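Local coordinates for tail spike protein (PDB 6EU4) that probably recognises, and may degrade, the capsular polysaccharide of its Acinetobacter host, as trimeric phage tailspikes with a beta-helical body generally do, at residues M177-R182 and W186-N191; K167-D172 and A213-L218; K111-G116 and T137-T142; P130-S135 and L157-R162; F255-T260 and P266-Q271. All blocks are in the same frame, centred on the assembly; numbering follows the deposited sequence.

The five contacts lie on one parallel beta-helix in one chain of a trimer. Along the chain, contacts 3 and 4 interleave, contact 1 is nested inside the loop closed by contact 2, and contact 5 follows. Contact 3 sets helix 106-113 against strand 138-141. Contact 4, centred about 15 Å from it, joins strand 131-133 to an excursion that continues into hairpin 161-164/167-170, which contact 2 rests on a later coil. Contacts 1 and 2 have centres about 7 Å apart and meet where strand 188-189 pairs with 215-217. Contact 5, about 25 Å from contact 3 centre to centre, joins the end of strand 253-257 to the start of 268-274, so the group covers successive coils of the spike.

Contact 1: residues M177-R182 and W186-N191; sequences MVAIPR and WYAQNN
Pro181 lays one side of its ring against the backbone of Trp186 and Tyr187, where the chain folds back between strands 175-179 and 188-189. Followed outward, its CB comes first, 3.6 Å from Tyr187 C and close to the N of the same residue. CG, at the tip of the ring, reaches one residue back and lies 3.4 Å from Trp186 O, with Ala188 N a little more distant. Beyond the proline, two methyls face each other: Ala179 CB is 3.8 Å from Ala188 CB, which also touches the Ile180 carbonyl group. A water bridges the two backbones, accepting from Arg182 N at 3.0 Å and donating to Tyr187 O at 2.7 Å. Arg182 itself reaches a salt bridge with Asp146 of the second subunit. Small apolar groups thus let the two backbones approach closely, and the one water supplies the polar link between them; Trp186 O, covered by the proline ring, has no partner in the model.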
# COMPACT_ATOMS: atom_id res chain seq x y z
N MSE A 177 -26.77 7.93 -17.52
CA MSE A 177 -26.53 9.15 -16.77
C MSE A 177 -25.28 9.84 -17.34
O MSE A 177 -24.32 9.18 -17.75
CB MSE A 177 -26.36 8.83 -15.27
CG MSE A 177 -26.51 9.98 -14.36
SE MSE A 177 -26.56 9.29 -12.50
CE MSE A 177 -27.51 10.76 -11.78
N VAL A 178 -25.31 11.18 -17.39
CA VAL A 178 -24.25 11.98 -17.99
C VAL A 178 -23.86 13.09 -17.02
O VAL A 178 -24.74 13.80 -16.52
CB VAL A 178 -24.69 12.59 -19.33
CG1 VAL A 178 -23.56 13.40 -19.98
CG2 VAL A 178 -25.20 11.50 -20.27
N ALA A 179 -22.57 13.25 -16.78
CA ALA A 179 -22.04 14.37 -16.00
C ALA A 179 -21.66 15.49 -16.96
O ALA A 179 -20.89 15.27 -17.90
CB ALA A 179 -20.81 13.95 -15.19
N ILE A 180 -22.19 16.69 -16.73
CA ILE A 180 -21.97 17.84 -17.59
C ILE A 180 -21.54 19.05 -16.75
O ILE A 180 -22.25 19.41 -15.80
CB ILE A 180 -23.24 18.19 -18.40
CG1 ILE A 180 -23.73 16.97 -19.18
CG2 ILE A 180 -22.99 19.40 -19.31
CD1 ILE A 180 -24.98 17.22 -20.08
N PRO A 181 -20.45 19.75 -17.08
CA PRO A 181 -20.09 20.93 -16.28
C PRO A 181 -21.15 22.02 -16.39
O PRO A 181 -21.79 22.21 -17.42
CB PRO A 181 -18.76 21.39 -16.89
CG PRO A 181 -18.25 20.19 -17.63
CD PRO A 181 -19.47 19.49 -18.14
N ARG A 182 -21.29 22.77 -15.30
CA ARG A 182 -22.04 24.02 -15.37
C ARG A 182 -21.45 24.93 -16.45
O ARG A 182 -20.26 24.85 -16.77
CB ARG A 182 -21.99 24.75 -14.03
CG ARG A 182 -22.67 24.05 -12.86
CD ARG A 182 -22.35 24.84 -11.56
NE ARG A 182 -23.15 24.40 -10.43
CZ ARG A 182 -23.02 24.87 -9.19
NH1 ARG A 182 -22.09 25.77 -8.91
NH2 ARG A 182 -23.81 24.42 -8.23
N TRP A 186 -15.22 23.96 -16.25
CA TRP A 186 -14.64 22.90 -17.06
C TRP A 186 -15.01 21.50 -16.60
O TRP A 186 -14.92 20.57 -17.41
CB TRP A 186 -13.11 23.00 -17.09
CG TRP A 186 -12.57 24.29 -17.61
CD1 TRP A 186 -13.25 25.26 -18.28
CD2 TRP A 186 -11.23 24.75 -17.49
NE1 TRP A 186 -12.42 26.30 -18.57
CE2 TRP A 186 -11.17 26.01 -18.10
CE3 TRP A 186 -10.07 24.22 -16.92
CZ2 TRP A 186 -9.99 26.75 -18.17
CZ3 TRP A 186 -8.90 24.96 -16.98
CH2 TRP A 186 -8.87 26.21 -17.60
N TYR A 187 -15.42 21.31 -15.34
CA TYR A 187 -15.65 19.99 -14.78
C TYR A 187 -17.00 19.93 -14.08
O TYR A 187 -17.44 20.91 -13.47
CB TYR A 187 -14.54 19.59 -13.78
CG TYR A 187 -13.19 19.55 -14.45
CD1 TYR A 187 -12.75 18.39 -15.08
CD2 TYR A 187 -12.35 20.66 -14.45
CE1 TYR A 187 -11.53 18.35 -15.73
CE2 TYR A 187 -11.13 20.62 -15.09
CZ TYR A 187 -10.73 19.47 -15.73
OH TYR A 187 -9.50 19.43 -16.37
N ALA A 188 -17.65 18.77 -14.17
CA ALA A 188 -18.77 18.45 -13.29
C ALA A 188 -18.16 18.01 -11.96
O ALA A 188 -17.50 16.96 -11.89
CB ALA A 188 -19.64 17.36 -13.91
N GLN A 189 -18.33 18.82 -10.93
CA GLN A 189 -17.50 18.66 -9.74
C GLN A 189 -18.32 18.79 -8.46
O GLN A 189 -19.45 19.27 -8.45
CB GLN A 189 -16.38 19.69 -9.73
CG GLN A 189 -16.81 21.13 -9.74
CD GLN A 189 -15.61 22.04 -9.66
OE1 GLN A 189 -14.96 22.31 -10.68
NE2 GLN A 189 -15.26 22.47 -8.45
N ASN A 190 -17.69 18.33 -7.37
CA ASN A 190 -18.29 18.39 -6.04
C ASN A 190 -19.63 17.67 -5.98
O ASN A 190 -20.55 18.09 -5.29
CB ASN A 190 -18.40 19.83 -5.56
CG ASN A 190 -17.06 20.52 -5.51
OD1 ASN A 190 -16.73 21.35 -6.36
ND2 ASN A 190 -16.24 20.14 -4.53
N ASN A 191 -19.70 16.53 -6.65
CA ASN A 191 -20.87 15.67 -6.62
C ASN A 191 -20.62 14.50 -5.68
O ASN A 191 -19.48 14.07 -5.47
CB ASN A 191 -21.19 15.16 -8.02
CG ASN A 191 -21.52 16.30 -8.96
OD1 ASN A 191 -22.37 17.12 -8.67
ND2 ASN A 191 -20.82 16.36 -10.08
O HOH W 1 -19.42 22.75 -12.99

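Contact 2: residues K167-D172 and A213-L218; sequences KIMNFD and APLIAL
Met169 and Phe171 belong to the beta-hairpin 161-164/167-170 and the residue that follows it; the hairpin projects from the beta-helix and presses here on the residues leading into strand 215-217. Phe171 makes the closest approach: its CE2 is 3.6 Å from Pro214 CG, and CD2 is slightly further from the same carbon. The CD2-CE2 bond of the phenyl therefore meets the tip of the pyrrolidine at a slant. The ring gets there although its CB does not point at the partner segment, because CG lies beside the backbone N (chi1 -58°) and brings the ring's end nearer. Next to it the selenomethionine chain of Met169 is bent at each of its three torsions and ends in CE, whose neighbours are Leu215 CD1 at 4.3 Å and Pro214 CB at 4.4 Å, a looser fit than that of the phenyl. Where the chain leaves strand 167-170, Asn170 OD1 accepts from Asp172 N at 2.7 Å, an Asx turn. The Asp172 carboxylate in turn takes the backbone N-H groups of Leu159 and Gly160, while Phe171 also packs on Val178 and Ile180. All four residues that touch are buried and meet through carbon alone, so the interface is hydrophobic; the polar bonds lie beside it, and the contact itself carries no polar link.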
# COMPACT_ATOMS: atom_id res chain seq x y z
N LYS A 167 -12.24 23.56 -26.37
CA LYS A 167 -12.50 22.29 -27.05
C LYS A 167 -14.00 22.10 -27.23
O LYS A 167 -14.78 22.32 -26.31
CB LYS A 167 -11.93 21.10 -26.27
CG LYS A 167 -10.44 21.21 -25.97
CD LYS A 167 -9.62 21.23 -27.23
CE LYS A 167 -8.13 21.16 -26.93
NZ LYS A 167 -7.38 21.05 -28.21
N ILE A 168 -14.40 21.67 -28.42
CA ILE A 168 -15.81 21.46 -28.70
C ILE A 168 -16.18 20.07 -28.20
O ILE A 168 -15.64 19.07 -28.68
CB ILE A 168 -16.13 21.62 -30.19
CG1 ILE A 168 -15.85 23.07 -30.59
CG2 ILE A 168 -17.59 21.24 -30.46
CD1 ILE A 168 -16.05 23.40 -32.08
N MSE A 169 -17.09 20.02 -27.24
CA MSE A 169 -17.56 18.79 -26.63
C MSE A 169 -19.03 18.59 -26.98
O MSE A 169 -19.77 19.53 -27.24
CB MSE A 169 -17.39 18.84 -25.11
CG MSE A 169 -15.98 19.19 -24.68
SE MSE A 169 -14.76 17.74 -25.12
CE MSE A 169 -15.26 16.43 -23.75
N ASN A 170 -19.44 17.34 -27.00
CA ASN A 170 -20.82 16.99 -27.30
C ASN A 170 -21.21 15.85 -26.37
O ASN A 170 -20.49 14.85 -26.27
CB ASN A 170 -20.98 16.59 -28.76
CG ASN A 170 -22.44 16.38 -29.15
OD1 ASN A 170 -23.12 15.54 -28.58
ND2 ASN A 170 -22.92 17.16 -30.13
N PHE A 171 -22.30 16.04 -25.64
CA PHE A 171 -22.73 15.08 -24.64
C PHE A 171 -23.89 14.22 -25.12
O PHE A 171 -24.48 13.47 -24.32
CB PHE A 171 -23.09 15.82 -23.35
CG PHE A 171 -21.95 16.64 -22.79
CD1 PHE A 171 -21.72 17.92 -23.25
CD2 PHE A 171 -21.13 16.13 -21.80
CE1 PHE A 171 -20.68 18.68 -22.74
CE2 PHE A 171 -20.09 16.89 -21.29
CZ PHE A 171 -19.87 18.15 -21.76
N ASP A 172 -24.21 14.27 -26.42
CA ASP A 172 -25.39 13.60 -26.96
C ASP A 172 -25.04 12.16 -27.36
O ASP A 172 -25.08 11.76 -28.53
CB ASP A 172 -25.94 14.38 -28.15
CG ASP A 172 -26.44 15.79 -27.76
OD1 ASP A 172 -26.53 16.11 -26.55
OD2 ASP A 172 -26.78 16.57 -28.68
N ALA A 213 -19.16 10.30 -17.98
CA ALA A 213 -18.71 11.37 -17.09
C ALA A 213 -17.40 11.91 -17.62
O ALA A 213 -16.33 11.69 -17.03
CB ALA A 213 -18.58 10.87 -15.66
N PRO A 214 -17.43 12.61 -18.76
CA PRO A 214 -16.17 12.91 -19.45
C PRO A 214 -15.24 13.79 -18.63
O PRO A 214 -14.04 13.51 -18.55
CB PRO A 214 -16.62 13.59 -20.74
CG PRO A 214 -18.06 14.02 -20.50
CD PRO A 214 -18.61 12.98 -19.55
N LEU A 215 -15.77 14.85 -18.01
CA LEU A 215 -14.97 15.86 -17.29
C LEU A 215 -15.53 15.95 -15.87
O LEU A 215 -16.58 16.55 -15.66
CB LEU A 215 -15.04 17.22 -18.00
CG LEU A 215 -14.77 17.23 -19.52
CD1 LEU A 215 -14.98 18.63 -20.09
CD2 LEU A 215 -13.37 16.74 -19.83
N ILE A 216 -14.82 15.36 -14.90
CA ILE A 216 -15.30 15.30 -13.52
C ILE A 216 -14.15 15.59 -12.57
O ILE A 216 -12.98 15.34 -12.88
CB ILE A 216 -15.95 13.94 -13.15
CG1 ILE A 216 -15.01 12.79 -13.52
CG2 ILE A 216 -17.30 13.80 -13.83
CD1 ILE A 216 -15.48 11.43 -13.02
N ALA A 217 -14.49 16.13 -11.41
CA ALA A 217 -13.48 16.46 -10.42
C ALA A 217 -14.11 16.51 -9.04
O ALA A 217 -15.30 16.79 -8.89
CB ALA A 217 -12.81 17.81 -10.71
N LEU A 218 -13.26 16.31 -8.04
CA LEU A 218 -13.57 16.70 -6.67
C LEU A 218 -14.88 16.08 -6.18
O LEU A 218 -15.76 16.77 -5.66
CB LEU A 218 -13.61 18.23 -6.57
CG LEU A 218 -12.32 18.94 -6.94
CD1 LEU A 218 -12.62 20.41 -7.22
CD2 LEU A 218 -11.26 18.81 -5.86

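Contact 3: residues K111-G116 and T137-T142; sequences KVLISG and TTIEGT
Leu113 closes helix 106-113, since Ile114 is the first residue to leave helical angles, and it stands over the start of the extended segment in which Thr137 leads into strand 138-141. The turn after the helix is tied back by Ser115, whose N and OG both donate to Val112 O, the hydroxyl at 2.8 Å. Between the segments Leu113 CD2 lies 3.5 Å from Ile139 CD1 and slightly further from CG1; the two side chains cross at about a right angle. Ile139 sends CD1 to that meeting with CG1 beside its backbone N (chi1 -52°) and the rest of the chain stretched out. Thr137 turns its methyl CG2 to within 3.9 Å of Leu113 O. Water 2 joins the same carbonyl to the threonine hydroxyl: it donates to Leu113 O at 2.8 Å and sits 2.6 Å from Thr137 OG1. Met177 packs against both Leu113 and Ile139, and Leu121 against Ile139, consistent with helix 106-113 covering the N-terminal end of the beta-helix interior. The contact is thus apolar where Leu113 and Ile139 meet, while one water links the carbonyl at the helix end to the threonine hydroxyl.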
# COMPACT_ATOMS: atom_id res chain seq x y z
N LYS A 111 -35.63 17.28 -13.66
CA LYS A 111 -35.96 18.47 -12.87
C LYS A 111 -35.34 18.41 -11.48
O LYS A 111 -34.82 19.42 -10.99
CB LYS A 111 -37.47 18.64 -12.77
CG LYS A 111 -38.11 19.13 -14.07
CD LYS A 111 -39.60 19.15 -13.97
CE LYS A 111 -40.21 19.64 -15.27
NZ LYS A 111 -41.69 19.60 -15.24
N VAL A 112 -35.40 17.25 -10.81
CA VAL A 112 -34.88 17.25 -9.44
C VAL A 112 -33.36 17.23 -9.45
O VAL A 112 -32.73 17.79 -8.55
CB VAL A 112 -35.45 16.09 -8.59
CG1 VAL A 112 -36.98 16.19 -8.49
CG2 VAL A 112 -35.02 14.74 -9.09
N LEU A 113 -32.73 16.64 -10.48
CA LEU A 113 -31.27 16.60 -10.51
C LEU A 113 -30.64 17.98 -10.65
O LEU A 113 -29.49 18.16 -10.24
CB LEU A 113 -30.79 15.71 -11.66
CG LEU A 113 -31.08 14.22 -11.49
CD1 LEU A 113 -30.48 13.43 -12.64
CD2 LEU A 113 -30.58 13.70 -10.15
N ILE A 114 -31.35 18.95 -11.21
CA ILE A 114 -30.80 20.30 -11.35
C ILE A 114 -31.50 21.30 -10.42
O ILE A 114 -31.37 22.50 -10.61
CB ILE A 114 -30.84 20.77 -12.81
CG1 ILE A 114 -32.29 20.84 -13.32
CG2 ILE A 114 -30.00 19.85 -13.64
CD1 ILE A 114 -32.42 21.51 -14.69
N SER A 115 -32.22 20.81 -9.41
CA SER A 115 -32.98 21.67 -8.51
C SER A 115 -32.13 22.31 -7.42
O SER A 115 -32.58 23.26 -6.77
CB SER A 115 -34.08 20.86 -7.81
OG SER A 115 -33.47 19.91 -6.96
N GLY A 116 -30.94 21.78 -7.17
CA GLY A 116 -30.17 22.19 -6.01
C GLY A 116 -30.52 21.47 -4.73
O GLY A 116 -29.85 21.70 -3.71
N THR A 137 -24.02 18.19 -6.56
CA THR A 137 -25.20 17.35 -6.58
C THR A 137 -24.99 16.15 -5.68
O THR A 137 -24.02 15.40 -5.86
CB THR A 137 -25.49 16.87 -8.01
OG1 THR A 137 -25.46 18.00 -8.87
CG2 THR A 137 -26.86 16.24 -8.08
N THR A 138 -25.89 15.96 -4.72
CA THR A 138 -25.90 14.77 -3.88
C THR A 138 -27.15 13.97 -4.24
O THR A 138 -28.26 14.50 -4.22
CB THR A 138 -25.87 15.13 -2.39
OG1 THR A 138 -24.61 15.74 -2.08
CG2 THR A 138 -26.04 13.89 -1.51
N ILE A 139 -26.94 12.69 -4.59
CA ILE A 139 -27.99 11.75 -4.96
C ILE A 139 -27.79 10.51 -4.11
O ILE A 139 -26.70 9.93 -4.12
CB ILE A 139 -27.94 11.38 -6.46
CG1 ILE A 139 -27.91 12.63 -7.34
CG2 ILE A 139 -29.11 10.47 -6.81
CD1 ILE A 139 -27.61 12.33 -8.80
N GLU A 140 -28.82 10.10 -3.37
CA GLU A 140 -28.71 9.01 -2.41
C GLU A 140 -29.89 8.06 -2.57
O GLU A 140 -31.04 8.46 -2.37
CB GLU A 140 -28.66 9.55 -0.97
CG GLU A 140 -28.58 8.46 0.12
CD GLU A 140 -28.72 9.02 1.53
OE1 GLU A 140 -28.51 10.23 1.73
OE2 GLU A 140 -29.01 8.23 2.46
N GLY A 141 -29.61 6.80 -2.92
CA GLY A 141 -30.56 5.73 -2.78
C GLY A 141 -30.23 4.90 -1.54
O GLY A 141 -29.27 5.17 -0.82
N THR A 142 -31.06 3.88 -1.28
CA THR A 142 -30.79 3.00 -0.14
C THR A 142 -30.07 1.72 -0.52
O THR A 142 -29.76 0.91 0.37
CB THR A 142 -32.09 2.64 0.60
OG1 THR A 142 -33.00 1.99 -0.29
CG2 THR A 142 -32.73 3.87 1.23
O HOH W 2 -26.87 18.76 -10.94

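Contact 4: residues P130-S135 and L157-R162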
# COMPACT_ATOMS: atom_id res chain seq x y z
N PRO A 130 -31.19 9.87 -21.59
CA PRO A 130 -30.25 10.02 -20.47
C PRO A 130 -30.71 11.15 -19.56
O PRO A 130 -31.42 12.07 -19.98
CB PRO A 130 -28.92 10.37 -21.16
CG PRO A 130 -29.14 10.05 -22.63
CD PRO A 130 -30.58 10.29 -22.86
N VAL A 131 -30.26 11.10 -18.30
CA VAL A 131 -30.44 12.20 -17.36
C VAL A 131 -29.06 12.68 -16.96
O VAL A 131 -28.13 11.88 -16.87
CB VAL A 131 -31.28 11.80 -16.14
CG1 VAL A 131 -32.71 11.42 -16.60
CG2 VAL A 131 -30.65 10.64 -15.35
N TYR A 132 -28.92 13.99 -16.79
CA TYR A 132 -27.63 14.57 -16.51
C TYR A 132 -27.62 15.27 -15.16
O TYR A 132 -28.66 15.65 -14.61
CB TYR A 132 -27.21 15.54 -17.63
CG TYR A 132 -28.03 16.82 -17.70
CD1 TYR A 132 -27.73 17.91 -16.90
CD2 TYR A 132 -29.12 16.91 -18.56
CE1 TYR A 132 -28.49 19.08 -16.96
CE2 TYR A 132 -29.87 18.07 -18.63
CZ TYR A 132 -29.55 19.14 -17.83
OH TYR A 132 -30.30 20.28 -17.88
N TYR A 133 -26.42 15.40 -14.61
CA TYR A 133 -26.20 16.20 -13.43
C TYR A 133 -25.01 17.10 -13.69
O TYR A 133 -24.17 16.82 -14.55
CB TYR A 133 -25.97 15.30 -12.20
CG TYR A 133 -24.76 14.37 -12.29
CD1 TYR A 133 -24.83 13.17 -12.99
CD2 TYR A 133 -23.56 14.67 -11.64
CE1 TYR A 133 -23.74 12.32 -13.07
CE2 TYR A 133 -22.47 13.81 -11.72
CZ TYR A 133 -22.56 12.64 -12.43
OH TYR A 133 -21.48 11.79 -12.50
N ASN A 134 -24.94 18.21 -12.93
CA ASN A 134 -23.88 19.20 -13.12
C ASN A 134 -22.94 19.13 -11.95
O ASN A 134 -22.06 18.25 -11.91
CB ASN A 134 -24.48 20.60 -13.32
CG ASN A 134 -25.45 20.68 -14.49
OD1 ASN A 134 -26.57 21.18 -14.34
ND2 ASN A 134 -25.01 20.23 -15.67
N SER A 135 -23.03 20.04 -10.98
CA SER A 135 -22.08 20.11 -9.88
C SER A 135 -22.83 20.30 -8.57
O SER A 135 -24.00 20.69 -8.55
CB SER A 135 -21.08 21.26 -10.12
OG SER A 135 -20.24 20.92 -11.21
N LEU A 157 -29.29 12.64 -25.22
CA LEU A 157 -29.62 14.04 -24.98
C LEU A 157 -29.63 14.79 -26.31
O LEU A 157 -29.15 14.31 -27.34
CB LEU A 157 -28.61 14.68 -24.02
CG LEU A 157 -28.55 14.10 -22.60
CD1 LEU A 157 -27.34 14.64 -21.84
CD2 LEU A 157 -29.84 14.45 -21.87
N SER A 158 -30.20 15.99 -26.27
CA SER A 158 -30.33 16.84 -27.45
C SER A 158 -29.78 18.24 -27.15
O SER A 158 -30.42 19.25 -27.42
CB SER A 158 -31.78 16.94 -27.90
OG SER A 158 -32.34 15.66 -28.13
N LEU A 159 -28.58 18.30 -26.59
CA LEU A 159 -28.01 19.58 -26.16
C LEU A 159 -27.00 20.16 -27.14
O LEU A 159 -26.70 21.36 -27.05
CB LEU A 159 -27.33 19.42 -24.79
CG LEU A 159 -28.28 18.90 -23.70
CD1 LEU A 159 -27.51 18.57 -22.41
CD2 LEU A 159 -29.39 19.93 -23.44
N GLY A 160 -26.46 19.35 -28.04
CA GLY A 160 -25.63 19.88 -29.11
C GLY A 160 -24.20 20.18 -28.67
O GLY A 160 -23.77 19.83 -27.58
N ASN A 161 -23.48 20.86 -29.55
CA ASN A 161 -22.06 21.13 -29.36
C ASN A 161 -21.83 22.31 -28.43
O ASN A 161 -22.52 23.33 -28.52
CB ASN A 161 -21.38 21.43 -30.70
CG ASN A 161 -21.29 20.21 -31.60
OD1 ASN A 161 -20.99 19.12 -31.14
ND2 ASN A 161 -21.56 20.39 -32.88
N ARG A 162 -20.81 22.19 -27.57
CA ARG A 162 -20.46 23.24 -26.63
C ARG A 162 -18.94 23.33 -26.48
O ARG A 162 -18.27 22.32 -26.27
CB ARG A 162 -21.11 22.95 -25.27
CG ARG A 162 -20.72 23.89 -24.18
CD ARG A 162 -21.28 23.41 -22.84
NE ARG A 162 -20.55 24.02 -21.73
CZ ARG A 162 -20.68 23.66 -20.45
NH1 ARG A 162 -21.53 22.70 -20.12
NH2 ARG A 162 -19.97 24.27 -19.52
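Leu157 fits between Pro130 and Tyr132 and makes most of the contact. Its CD2 is 3.4 Å from Pro130 O, and its CG is 4.0 Å from Pro130 CB. The proline ring and the leucine side chain lie alongside each other and run opposite ways, and Pro130 CD comes 3.6 Å from Leu157 N. CD2 of the leucine also approaches the rim of the tyrosine, 4.2 Å from Tyr132 CD2 and near the ring plane. The same ring carbon has Leu159 CD1 at 4.5 Å, a marginal touch at the more open end. With CG between the backbone N and the carbonyl carbon (chi1 69°), the tyrosine ring offers its CD2 side to the leucines, edge-on to Leu157. This is the flank of a parallel beta-helix: strand 131-133 pairs with strand 175-179 of the next coil, whose Val178 packs on Pro130 and Leu157, and the chain at 157-160 is part of an excursion from the coil. Further out, the tyrosine has Asn134 OD1 in plane at its edge, and its backbone N is bonded to Gln110 OE1 of helix 106-113. Asp172 accepts from Leu159 N and Gly160 N within the excursion, and Arg162 ties it to the coil through the carbonyls of Pro181 and Arg182.

Contact 5: residues F255-T260 and P266-Q271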
# COMPACT_ATOMS: atom_id res chain seq x y z
N PHE A 255 -14.53 -0.20 -17.01
CA PHE A 255 -14.08 1.12 -16.58
C PHE A 255 -13.16 1.71 -17.65
O PHE A 255 -12.19 1.05 -18.07
CB PHE A 255 -13.28 1.03 -15.27
CG PHE A 255 -14.09 0.62 -14.06
CD1 PHE A 255 -14.74 1.57 -13.29
CD2 PHE A 255 -14.14 -0.70 -13.65
CE1 PHE A 255 -15.45 1.20 -12.15
CE2 PHE A 255 -14.85 -1.08 -12.52
CZ PHE A 255 -15.50 -0.14 -11.77
N ILE A 256 -13.46 2.92 -18.11
CA ILE A 256 -12.66 3.62 -19.11
C ILE A 256 -12.33 5.00 -18.56
O ILE A 256 -13.24 5.79 -18.29
CB ILE A 256 -13.42 3.78 -20.45
CG1 ILE A 256 -13.90 2.44 -21.00
CG2 ILE A 256 -12.56 4.55 -21.45
CD1 ILE A 256 -15.04 2.64 -21.99
N PHE A 257 -11.03 5.28 -18.39
CA PHE A 257 -10.56 6.59 -17.96
C PHE A 257 -9.51 7.08 -18.96
O PHE A 257 -8.72 6.30 -19.50
CB PHE A 257 -9.98 6.53 -16.55
CG PHE A 257 -11.03 6.42 -15.48
CD1 PHE A 257 -11.53 5.18 -15.12
CD2 PHE A 257 -11.50 7.55 -14.83
CE1 PHE A 257 -12.51 5.07 -14.14
CE2 PHE A 257 -12.46 7.45 -13.84
CZ PHE A 257 -12.98 6.20 -13.50
N GLY A 258 -9.54 8.38 -19.24
CA GLY A 258 -8.68 8.93 -20.27
C GLY A 258 -9.14 8.58 -21.67
O GLY A 258 -8.32 8.54 -22.60
N HIS A 259 -10.44 8.35 -21.85
CA HIS A 259 -11.04 8.14 -23.17
C HIS A 259 -10.50 9.15 -24.17
O HIS A 259 -10.55 10.36 -23.93
CB HIS A 259 -12.57 8.25 -23.03
CG HIS A 259 -13.33 8.36 -24.32
ND1 HIS A 259 -13.26 7.41 -25.32
CD2 HIS A 259 -14.26 9.25 -24.72
CE1 HIS A 259 -14.08 7.74 -26.30
NE2 HIS A 259 -14.70 8.86 -25.97
N THR A 260 -9.97 8.65 -25.28
CA THR A 260 -9.30 9.48 -26.29
C THR A 260 -10.24 9.99 -27.38
O THR A 260 -9.79 10.71 -28.28
CB THR A 260 -8.20 8.69 -26.98
OG1 THR A 260 -8.79 7.53 -27.58
CG2 THR A 260 -7.10 8.29 -26.00
N PRO A 266 -6.80 13.79 -22.95
CA PRO A 266 -6.90 12.97 -21.74
C PRO A 266 -5.84 13.32 -20.71
O PRO A 266 -4.66 13.49 -21.01
CB PRO A 266 -6.70 11.54 -22.25
CG PRO A 266 -7.18 11.59 -23.64
CD PRO A 266 -6.77 12.95 -24.16
N ASN A 267 -6.29 13.40 -19.46
CA ASN A 267 -5.41 13.60 -18.31
C ASN A 267 -6.22 13.31 -17.07
O ASN A 267 -7.39 13.68 -17.00
CB ASN A 267 -4.87 15.03 -18.26
CG ASN A 267 -3.80 15.20 -17.20
OD1 ASN A 267 -3.98 15.92 -16.21
ND2 ASN A 267 -2.70 14.51 -17.38
N ASN A 268 -5.60 12.66 -16.08
CA ASN A 268 -6.30 12.30 -14.86
C ASN A 268 -5.34 12.37 -13.68
O ASN A 268 -4.14 12.14 -13.85
CB ASN A 268 -6.87 10.88 -14.88
CG ASN A 268 -7.78 10.62 -16.06
OD1 ASN A 268 -8.97 10.90 -16.01
ND2 ASN A 268 -7.21 10.09 -17.14
N THR A 269 -5.86 12.69 -12.50
CA THR A 269 -5.05 12.53 -11.30
C THR A 269 -5.90 11.97 -10.17
O THR A 269 -7.12 12.08 -10.15
CB THR A 269 -4.41 13.84 -10.78
OG1 THR A 269 -5.44 14.63 -10.17
CG2 THR A 269 -3.70 14.62 -11.88
N THR A 270 -5.20 11.38 -9.22
CA THR A 270 -5.71 11.11 -7.87
C THR A 270 -7.13 10.52 -7.90
O THR A 270 -8.07 11.01 -7.26
CB THR A 270 -5.62 12.37 -6.99
OG1 THR A 270 -6.27 13.49 -7.60
CG2 THR A 270 -4.16 12.71 -6.70
N GLN A 271 -7.26 9.39 -8.61
CA GLN A 271 -8.45 8.54 -8.55
C GLN A 271 -8.18 7.37 -7.62
O GLN A 271 -7.18 6.67 -7.78
CB GLN A 271 -8.84 8.01 -9.93
CG GLN A 271 -9.09 9.08 -10.98
CD GLN A 271 -10.30 9.94 -10.65
OE1 GLN A 271 -11.44 9.47 -10.69
NE2 GLN A 271 -10.05 11.21 -10.35
O HOH W 3 -11.01 9.99 -17.25
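Phe257 and the amide of Gln271 meet with their planes 42° apart, Gln271 OE1 lying 3.9 Å from Phe257 CE2. The glutamine chain bends back at chi2 (-66°), which lets NE2 donate almost straight to Thr269 O at 3.1 Å while OE1 accepts from Trp243 NE1. Asn268 comes to the phenyl differently: its OD1 lies at the ring edge, near the ring plane, and its ND2 packs 3.6 Å from Gly258 CA. Water 3 joins the two segments here, accepting from Gly258 N at 3.0 Å and donating to Asn268 OD1 at 2.6 Å. Past the glycine, Pro266 CG rests 3.4 Å from Gly258 O and touches Thr260 CG2 at 4.1 Å. Asn268 has further partners, taking the N-H of Ala238 and giving its own to Lys290 O. Standing near the start of strand 268-274, it thereby links successive coils of the parallel beta-helix through their backbones.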